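Side-chain contacts in UPF0141 protein yjdB (Campylobacter jejuni subsp. jejuni HB93-13, PDB 4TN0), which probably transfers phosphoethanolamine groups, has a zinc-binding periplasmic domain, and is required for polymyxin resistance and motility: residues S74-E79 / S83-E88; A102-N107 / L133-E138; G155-G158 / K163-P166. All blocks are in the same frame, centred on the assembly; numbering follows the deposited sequence.

Overall arrangement
The three contacts follow one another along a single alkaline phosphatase-like domain and do not touch. Contact 1 is at the surface and joins two parts of one loop through a carboxylate held by serine hydroxyls. Contact 2 is buried and apolar: a proline of helix 133-139 lies over a phenylalanine ring of strand 100-105. Contact 3, partly buried, again closes a single loop, this time with an arginine reaching the backbone carbonyl of a histidine whose side chain comes near the zinc. Its centre is about 17 Å from that of contact 2, whereas contact 1 is centred 26 and 29 Å from the other two. Polar bonds thus cross the loop contacts, and apolar packing joins helix to sheet.

Contact 1 (S74-E79 / S83-E88); sequences SISKRE and SSEFQE
Glu85 points its carboxylate end-on at a pair of serines, Ser74 and Ser76, and each oxygen takes a bond from one of them. OE1 accepts from Ser76 OG at 2.9 Å, using the lone pair on the side of the other oxygen. OE2 accepts from Ser74 OG; the modelled separation of 2.5 Å is very short, and at this resolution the exact length is not to be trusted. With CG placed between its backbone N and carbonyl carbon (chi1 86°) and the chain extended beyond it, Glu85 reaches straight across the loop. If both bonds are as modelled, they would restrict rotation of the carboxylate about its last torsion.

The hydroxyl of Ser74 works in two directions. While donating to Glu85 it accepts from the backbone N of Ser76 at 2.9 Å, with an N-H...O angle of 153°, which makes an ST turn. That turn brings the two serine side chains to the same side of the chain, ready for the one carboxylate. Ile75, between them, meets a different partner: its CG2 methyl lies 3.2 Å from Gln87 NE2, a close approach of the amide end to an apolar branch. The two side chains cross at about a right angle, so they meet at this one point instead of running alongside each other.

Both segments belong to the loop joining helix 68-73 to helix 90-96, and Ser74 comes directly after the first of these. Near the second, Glu88 forms a salt bridge with Lys96 of helix 90-96, and its backbone bonds to Lys3 in the N-terminal part of the chain. Lys77 forms a salt bridge with Glu297, so the loop is linked to residues of both the N-terminal and C-terminal parts of the chain as well as leading from helix to helix.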
loop_
_atom_site.group_PDB
_atom_site.type_symbol
_atom_site.label_atom_id
_atom_site.label_comp_id
_atom_site.label_asym_id
_atom_site.label_seq_id
_atom_site.Cartn_x
_atom_site.Cartn_y
_atom_site.Cartn_z
ATOM N N SER A 74 -6.082 6.210 9.768
ATOM C CA SER A 74 -6.727 6.698 10.974
ATOM C C SER A 74 -6.459 5.765 12.161
ATOM O O SER A 74 -6.086 4.601 11.979
ATOM C CB SER A 74 -8.227 6.859 10.752
ATOM O OG SER A 74 -8.936 6.892 11.983
ATOM N N ILE A 75 -6.601 6.309 13.369
ATOM C CA ILE A 75 -6.518 5.522 14.596
ATOM C C ILE A 75 -7.693 4.543 14.686
ATOM O O ILE A 75 -7.577 3.478 15.303
ATOM C CB ILE A 75 -6.483 6.442 15.855
ATOM C CG1 ILE A 75 -6.240 5.633 17.128
ATOM C CG2 ILE A 75 -7.754 7.288 15.967
ATOM C CD1 ILE A 75 -5.882 6.518 18.345
ATOM N N SER A 76 -8.824 4.908 14.080
ATOM C CA SER A 76 -10.007 4.038 14.114
ATOM C C SER A 76 -9.797 2.782 13.282
ATOM O O SER A 76 -9.164 2.812 12.214
ATOM C CB SER A 76 -11.250 4.771 13.627
ATOM O OG SER A 76 -11.278 6.099 14.107
ATOM N N LYS A 77 -10.351 1.677 13.759
ATOM C CA LYS A 77 -10.299 0.436 13.010
ATOM C C LYS A 77 -11.577 0.336 12.174
ATOM O O LYS A 77 -12.433 1.222 12.260
ATOM C CB LYS A 77 -10.122 -0.740 13.968
ATOM C CG LYS A 77 -8.810 -0.641 14.723
ATOM C CD LYS A 77 -8.720 -1.613 15.871
ATOM C CE LYS A 77 -7.465 -1.343 16.677
ATOM N NZ LYS A 77 -7.379 0.075 17.191
ATOM N N ARG A 78 -11.707 -0.707 11.353
ATOM C CA ARG A 78 -12.833 -0.759 10.420
ATOM C C ARG A 78 -14.183 -0.678 11.132
ATOM O O ARG A 78 -15.112 -0.032 10.632
ATOM C CB ARG A 78 -12.797 -2.017 9.545
ATOM C CG ARG A 78 -14.031 -2.094 8.637
ATOM C CD ARG A 78 -13.926 -3.141 7.553
ATOM N NE ARG A 78 -13.730 -4.492 8.058
ATOM C CZ ARG A 78 -14.712 -5.267 8.507
ATOM N NH1 ARG A 78 -15.971 -4.824 8.522
ATOM N NH2 ARG A 78 -14.433 -6.491 8.933
ATOM N N GLU A 79 -14.281 -1.272 12.319
ATOM C CA GLU A 79 -15.585 -1.380 12.976
ATOM C C GLU A 79 -16.068 -0.070 13.571
ATOM O O GLU A 79 -17.268 0.116 13.730
ATOM C CB GLU A 79 -15.550 -2.431 14.078
ATOM C CG GLU A 79 -14.589 -3.575 13.826
ATOM C CD GLU A 79 -15.092 -4.887 14.423
ATOM O OE1 GLU A 79 -15.237 -4.962 15.665
ATOM O OE2 GLU A 79 -15.344 -5.841 13.649
ATOM N N SER A 83 -16.813 8.191 8.269
ATOM C CA SER A 83 -16.285 9.118 7.283
ATOM C C SER A 83 -16.360 10.561 7.791
ATOM O O SER A 83 -15.767 11.474 7.206
ATOM C CB SER A 83 -17.028 8.972 5.950
ATOM O OG SER A 83 -16.319 8.079 5.099
ATOM N N SER A 84 -17.061 10.764 8.901
ATOM C CA SER A 84 -17.298 12.115 9.390
ATOM C C SER A 84 -16.218 12.554 10.352
ATOM O O SER A 84 -16.167 13.720 10.745
ATOM C CB SER A 84 -18.661 12.203 10.079
ATOM O OG SER A 84 -18.771 11.225 11.098
ATOM N N GLU A 85 -15.342 11.626 10.720
ATOM C CA GLU A 85 -14.274 11.963 11.644
ATOM C C GLU A 85 -13.342 12.918 10.935
ATOM O O GLU A 85 -13.194 12.860 9.717
ATOM C CB GLU A 85 -13.544 10.718 12.154
ATOM C CG GLU A 85 -12.417 10.201 11.294
ATOM C CD GLU A 85 -11.813 8.926 11.878
ATOM O OE1 GLU A 85 -12.568 8.126 12.505
ATOM O OE2 GLU A 85 -10.582 8.739 11.710
ATOM N N PHE A 86 -12.790 13.852 11.702
ATOM C CA PHE A 86 -11.943 14.898 11.167
ATOM C C PHE A 86 -10.835 15.197 12.202
ATOM O O PHE A 86 -11.000 16.037 13.101
ATOM C CB PHE A 86 -12.775 16.140 10.850
ATOM C CG PHE A 86 -11.996 17.245 10.187
ATOM C CD1 PHE A 86 -11.134 16.962 9.128
ATOM C CD2 PHE A 86 -12.144 18.562 10.591
ATOM C CE1 PHE A 86 -10.417 17.975 8.497
ATOM C CE2 PHE A 86 -11.431 19.586 9.963
ATOM C CZ PHE A 86 -10.564 19.291 8.918
ATOM N N GLN A 87 -9.724 14.478 12.079
ATOM C CA GLN A 87 -8.708 14.442 13.119
ATOM C C GLN A 87 -7.351 14.031 12.555
ATOM O O GLN A 87 -7.257 13.624 11.406
ATOM C CB GLN A 87 -9.126 13.468 14.217
ATOM C CG GLN A 87 -9.019 12.025 13.770
ATOM C CD GLN A 87 -9.827 11.086 14.626
ATOM O OE1 GLN A 87 -10.929 11.419 15.075
ATOM N NE2 GLN A 87 -9.288 9.898 14.855
ATOM N N GLU A 88 -6.309 14.108 13.379
ATOM C CA GLU A 88 -4.958 13.729 12.961
ATOM C C GLU A 88 -4.893 12.245 12.603
ATOM O O GLU A 88 -5.652 11.444 13.139
ATOM C CB GLU A 88 -3.935 14.041 14.077
ATOM C CG GLU A 88 -3.741 15.529 14.386
ATOM C CD GLU A 88 -2.754 15.791 15.528
ATOM O OE1 GLU A 88 -2.830 15.090 16.567
ATOM O OE2 GLU A 88 -1.911 16.707 15.394
#

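Contact 2 (A102-N107 / L133-E138); sequences AWFDNN and LIPFKE
Pro135 sets its CB over the centre of one face of the Phe104 ring, a CH-pi contact, with its own ring tilted against the phenyl plane: CB sits 3.9 Å from the ring centroid, only 3° off the normal. Pro135 CG shifts toward the root of the ring, 4.0 Å from Phe104 CG, and the two side chains run antiparallel past one another. Phe104 has CG beside its backbone N and opposite the carbonyl carbon (chi1 -57°), which sends the ring toward the helix.

Backbone atoms of the helix also touch the aromatic carbons. Pro135 O is 3.5 Å from Phe104 CE2, and Phe136 N approaches the same carbon obliquely at 3.9 Å.

No hydrogen bond crosses between the two segments. Within 102-107, Trp103 NE1 donates to Asp105 OD2 at 3.0 Å, almost straight and in the indole plane, on the anti side of the oxygen. Asp105 OD1 takes the backbone N of Asn107 at 2.8 Å, an Asx turn at the strand's end. OD2 also receives His152 ND1, while Asn107 ND2 reaches the zinc ligand Glu26, a second-shell role.

Phe136 extends the apolar layer to Ile149 and to Leu210 of helix 186-211. Helix 133-139 packed on strand 100-105 of a largely parallel sheet, with Asn107 leading to the metal site, is consistent with the alkaline phosphatase-like fold.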
loop_
_atom_site.group_PDB
_atom_site.type_symbol
_atom_site.label_atom_id
_atom_site.label_comp_id
_atom_site.label_asym_id
_atom_site.label_seq_id
_atom_site.Cartn_x
_atom_site.Cartn_y
_atom_site.Cartn_z
ATOM N N ALA A 102 7.568 12.462 3.796
ATOM C CA ALA A 102 7.291 12.892 2.416
ATOM C C ALA A 102 6.135 12.074 1.812
ATOM O O ALA A 102 6.045 10.850 2.031
ATOM C CB ALA A 102 8.541 12.783 1.551
ATOM N N TRP A 103 5.228 12.758 1.109
ATOM C CA TRP A 103 4.104 12.105 0.430
ATOM C C TRP A 103 4.071 12.461 -1.074
ATOM O O TRP A 103 3.808 13.605 -1.446
ATOM C CB TRP A 103 2.782 12.486 1.118
ATOM C CG TRP A 103 1.548 11.763 0.592
ATOM C CD1 TRP A 103 0.950 11.952 -0.616
ATOM C CD2 TRP A 103 0.763 10.770 1.273
ATOM N NE1 TRP A 103 -0.138 11.131 -0.744
ATOM C CE2 TRP A 103 -0.280 10.395 0.407
ATOM C CE3 TRP A 103 0.848 10.156 2.522
ATOM C CZ2 TRP A 103 -1.237 9.430 0.750
ATOM C CZ3 TRP A 103 -0.092 9.199 2.864
ATOM C CH2 TRP A 103 -1.129 8.848 1.980
ATOM N N PHE A 104 4.343 11.480 -1.933
ATOM C CA PHE A 104 4.302 11.704 -3.382
ATOM C C PHE A 104 3.106 10.959 -4.026
ATOM O O PHE A 104 3.031 9.724 -3.984
ATOM C CB PHE A 104 5.618 11.265 -4.031
ATOM C CG PHE A 104 6.830 11.942 -3.466
ATOM C CD1 PHE A 104 6.826 13.305 -3.212
ATOM C CD2 PHE A 104 7.975 11.213 -3.168
ATOM C CE1 PHE A 104 7.945 13.932 -2.680
ATOM C CE2 PHE A 104 9.099 11.838 -2.632
ATOM C CZ PHE A 104 9.078 13.198 -2.389
ATOM N N ASP A 105 2.189 11.712 -4.633
ATOM C CA ASP A 105 0.900 11.160 -5.056
ATOM C C ASP A 105 0.694 11.207 -6.564
ATOM O O ASP A 105 0.652 12.285 -7.163
ATOM C CB ASP A 105 -0.228 11.918 -4.356
ATOM C CG ASP A 105 -1.504 11.101 -4.246
ATOM O OD1 ASP A 105 -2.024 10.674 -5.288
ATOM O OD2 ASP A 105 -1.956 10.840 -3.104
ATOM N N ASN A 106 0.542 10.030 -7.169
ATOM C CA ASN A 106 0.253 9.905 -8.596
ATOM C C ASN A 106 -1.193 9.432 -8.847
ATOM O O ASN A 106 -1.602 9.167 -9.980
ATOM C CB ASN A 106 1.240 8.942 -9.253
ATOM C CG ASN A 106 1.193 9.011 -10.776
ATOM O OD1 ASN A 106 1.080 10.094 -11.341
ATOM N ND2 ASN A 106 1.306 7.861 -11.442
ATOM N N ASN A 107 -1.956 9.311 -7.768
ATOM C CA ASN A 107 -3.307 8.786 -7.855
ATOM C C ASN A 107 -4.323 9.836 -8.297
ATOM O O ASN A 107 -4.365 10.930 -7.742
ATOM C CB ASN A 107 -3.696 8.181 -6.511
ATOM C CG ASN A 107 -4.932 7.340 -6.599
ATOM O OD1 ASN A 107 -6.043 7.849 -6.550
ATOM N ND2 ASN A 107 -4.744 6.042 -6.775
ATOM N N LEU A 133 9.297 7.597 -9.256
ATOM C CA LEU A 133 10.686 7.287 -8.946
ATOM C C LEU A 133 11.551 8.561 -9.001
ATOM O O LEU A 133 12.609 8.634 -8.368
ATOM C CB LEU A 133 11.210 6.204 -9.889
ATOM C CG LEU A 133 10.539 4.859 -9.587
ATOM C CD1 LEU A 133 11.002 3.733 -10.494
ATOM C CD2 LEU A 133 10.788 4.489 -8.156
ATOM N N ILE A 134 11.074 9.570 -9.728
ATOM C CA ILE A 134 11.795 10.833 -9.857
ATOM C C ILE A 134 11.856 11.647 -8.555
ATOM O O ILE A 134 12.956 11.956 -8.090
ATOM C CB ILE A 134 11.206 11.704 -10.997
ATOM C CG1 ILE A 134 11.588 11.118 -12.355
ATOM C CG2 ILE A 134 11.733 13.116 -10.919
ATOM C CD1 ILE A 134 10.933 11.822 -13.511
ATOM N N PRO A 135 10.697 12.009 -7.956
ATOM C CA PRO A 135 10.868 12.775 -6.714
ATOM C C PRO A 135 11.352 11.907 -5.561
ATOM O O PRO A 135 11.881 12.441 -4.583
ATOM C CB PRO A 135 9.464 13.309 -6.441
ATOM C CG PRO A 135 8.572 12.254 -7.014
ATOM C CD PRO A 135 9.273 11.740 -8.237
ATOM N N PHE A 136 11.203 10.593 -5.693
ATOM C CA PHE A 136 11.716 9.660 -4.699
ATOM C C PHE A 136 13.235 9.654 -4.682
ATOM O O PHE A 136 13.844 9.699 -3.614
ATOM C CB PHE A 136 11.204 8.256 -4.973
ATOM C CG PHE A 136 11.841 7.190 -4.132
ATOM C CD1 PHE A 136 11.659 7.170 -2.749
ATOM C CD2 PHE A 136 12.568 6.167 -4.719
ATOM C CE1 PHE A 136 12.222 6.166 -1.972
ATOM C CE2 PHE A 136 13.133 5.156 -3.941
ATOM C CZ PHE A 136 12.953 5.154 -2.566
ATOM N N LYS A 137 13.846 9.642 -5.865
ATOM C CA LYS A 137 15.303 9.677 -5.953
ATOM C C LYS A 137 15.806 10.999 -5.373
ATOM O O LYS A 137 16.755 11.021 -4.600
ATOM C CB LYS A 137 15.772 9.478 -7.407
ATOM C CG LYS A 137 15.784 8.012 -7.825
ATOM C CD LYS A 137 16.186 7.777 -9.279
ATOM C CE LYS A 137 15.816 6.332 -9.677
ATOM N NZ LYS A 137 15.993 5.946 -11.112
ATOM N N GLU A 138 15.121 12.089 -5.691
ATOM C CA GLU A 138 15.522 13.394 -5.210
ATOM C C GLU A 138 15.402 13.539 -3.690
ATOM O O GLU A 138 16.204 14.228 -3.051
ATOM C CB GLU A 138 14.704 14.479 -5.896
ATOM C CG GLU A 138 14.984 15.867 -5.343
ATOM C CD GLU A 138 16.429 16.363 -5.585
ATOM O OE1 GLU A 138 17.220 15.666 -6.274
ATOM O OE2 GLU A 138 16.774 17.461 -5.083
#

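Contact 3 (G155-G158 / K163-P166); sequences GSHG and KRYP
Arg164 has the most surface buried here, and its side chain curls over the backbone of Gly155 to His157. Bends at chi2 (-77°) and chi3 (84°) fold the chain so that its guanidinium turns back to His157, where NH2 donates to the carbonyl O at 3.0 Å. The oxygen lies nearly in the guanidinium plane, whereas the nitrogen stands well above the carbonyl plane, 51° out of it. A second acceptor, Thr160 OG1 in the residues between the two segments, also holds NH2.

His157 offers its edge to the arginine as well. NH2 comes near the ring plane at ND1, 3.8 Å away, with ring and guanidinium tilted against each other, so the two flat groups do not stack. The His157 side chain comes about 6 Å from the zinc.

Gly155 contributes its carbonyl to the aliphatic part of the arginine: its O lies 3.4 Å from Arg164 CB and equally close to CD. The residue has a positive phi, and its N donates to Asp129 OD2.

Next to it, Ser156 bonds through its backbone to the zinc ligand Glu26 and through OG to Thr196. The bonds described for Arg164 NH2 go to neutral oxygens, a main-chain carbonyl and the hydroxyl of Thr160, and the first of them joins residues 163-166 to 155-158 close to the metal site.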
loop_
_atom_site.group_PDB
_atom_site.type_symbol
_atom_site.label_atom_id
_atom_site.label_comp_id
_atom_site.label_asym_id
_atom_site.label_seq_id
_atom_site.Cartn_x
_atom_site.Cartn_y
_atom_site.Cartn_z
ATOM N N GLY A 155 -1.625 2.622 -9.783
ATOM C CA GLY A 155 -1.702 1.176 -9.695
ATOM C C GLY A 155 -2.550 0.541 -10.790
ATOM O O GLY A 155 -2.197 0.578 -11.963
ATOM N N SER A 156 -3.651 -0.082 -10.388
ATOM C CA SER A 156 -4.549 -0.775 -11.292
ATOM C C SER A 156 -5.880 -0.046 -11.524
ATOM O O SER A 156 -6.860 -0.688 -11.853
ATOM C CB SER A 156 -4.865 -2.165 -10.746
ATOM O OG SER A 156 -3.725 -2.991 -10.648
ATOM N N HIS A 157 -5.922 1.269 -11.346
ATOM C CA HIS A 157 -7.176 2.015 -11.451
ATOM C C HIS A 157 -7.909 1.656 -12.743
ATOM O O HIS A 157 -7.296 1.579 -13.793
ATOM C CB HIS A 157 -6.907 3.529 -11.407
ATOM C CG HIS A 157 -8.149 4.368 -11.446
ATOM N ND1 HIS A 157 -8.580 5.012 -12.593
ATOM C CD2 HIS A 157 -9.042 4.691 -10.476
ATOM C CE1 HIS A 157 -9.690 5.681 -12.332
ATOM N NE2 HIS A 157 -9.992 5.502 -11.054
ATOM N N GLY A 158 -9.198 1.368 -12.650
ATOM C CA GLY A 158 -10.003 1.030 -13.815
ATOM C C GLY A 158 -11.026 2.113 -14.082
ATOM O O GLY A 158 -11.125 3.073 -13.309
ATOM N N LYS A 163 -4.176 1.449 -19.721
ATOM C CA LYS A 163 -3.417 2.695 -19.725
ATOM C C LYS A 163 -2.462 2.797 -18.540
ATOM O O LYS A 163 -1.745 3.773 -18.416
ATOM C CB LYS A 163 -4.346 3.909 -19.690
ATOM C CG LYS A 163 -5.121 4.224 -20.980
ATOM C CD LYS A 163 -6.026 5.411 -20.675
ATOM C CE LYS A 163 -6.607 6.101 -21.866
ATOM N NZ LYS A 163 -7.449 7.224 -21.322
ATOM N N ARG A 164 -2.456 1.802 -17.664
ATOM C CA ARG A 164 -1.691 1.910 -16.415
ATOM C C ARG A 164 -0.225 1.511 -16.595
ATOM O O ARG A 164 0.628 1.881 -15.797
ATOM C CB ARG A 164 -2.331 1.034 -15.319
ATOM C CG ARG A 164 -3.801 1.361 -14.991
ATOM C CD ARG A 164 -3.950 2.607 -14.127
ATOM N NE ARG A 164 -3.936 3.845 -14.896
ATOM C CZ ARG A 164 -4.999 4.415 -15.454
ATOM N NH1 ARG A 164 -4.849 5.550 -16.133
ATOM N NH2 ARG A 164 -6.209 3.868 -15.329
ATOM N N TYR A 165 0.067 0.764 -17.652
ATOM C CA TYR A 165 1.417 0.262 -17.855
ATOM C C TYR A 165 1.938 0.585 -19.250
ATOM O O TYR A 165 1.159 0.684 -20.196
ATOM C CB TYR A 165 1.469 -1.241 -17.622
ATOM C CG TYR A 165 0.457 -2.027 -18.423
ATOM C CD1 TYR A 165 -0.766 -2.381 -17.866
ATOM C CD2 TYR A 165 0.731 -2.429 -19.731
ATOM C CE1 TYR A 165 -1.691 -3.095 -18.579
ATOM C CE2 TYR A 165 -0.187 -3.154 -20.458
ATOM C CZ TYR A 165 -1.401 -3.481 -19.876
ATOM O OH TYR A 165 -2.319 -4.204 -20.575
ATOM N N PRO A 166 3.263 0.773 -19.373
ATOM C CA PRO A 166 3.902 0.984 -20.676
ATOM C C PRO A 166 3.991 -0.324 -21.463
ATOM O O PRO A 166 3.838 -1.399 -20.859
ATOM C CB PRO A 166 5.289 1.522 -20.297
ATOM C CG PRO A 166 5.573 0.870 -18.973
ATOM C CD PRO A 166 4.236 0.840 -18.265
#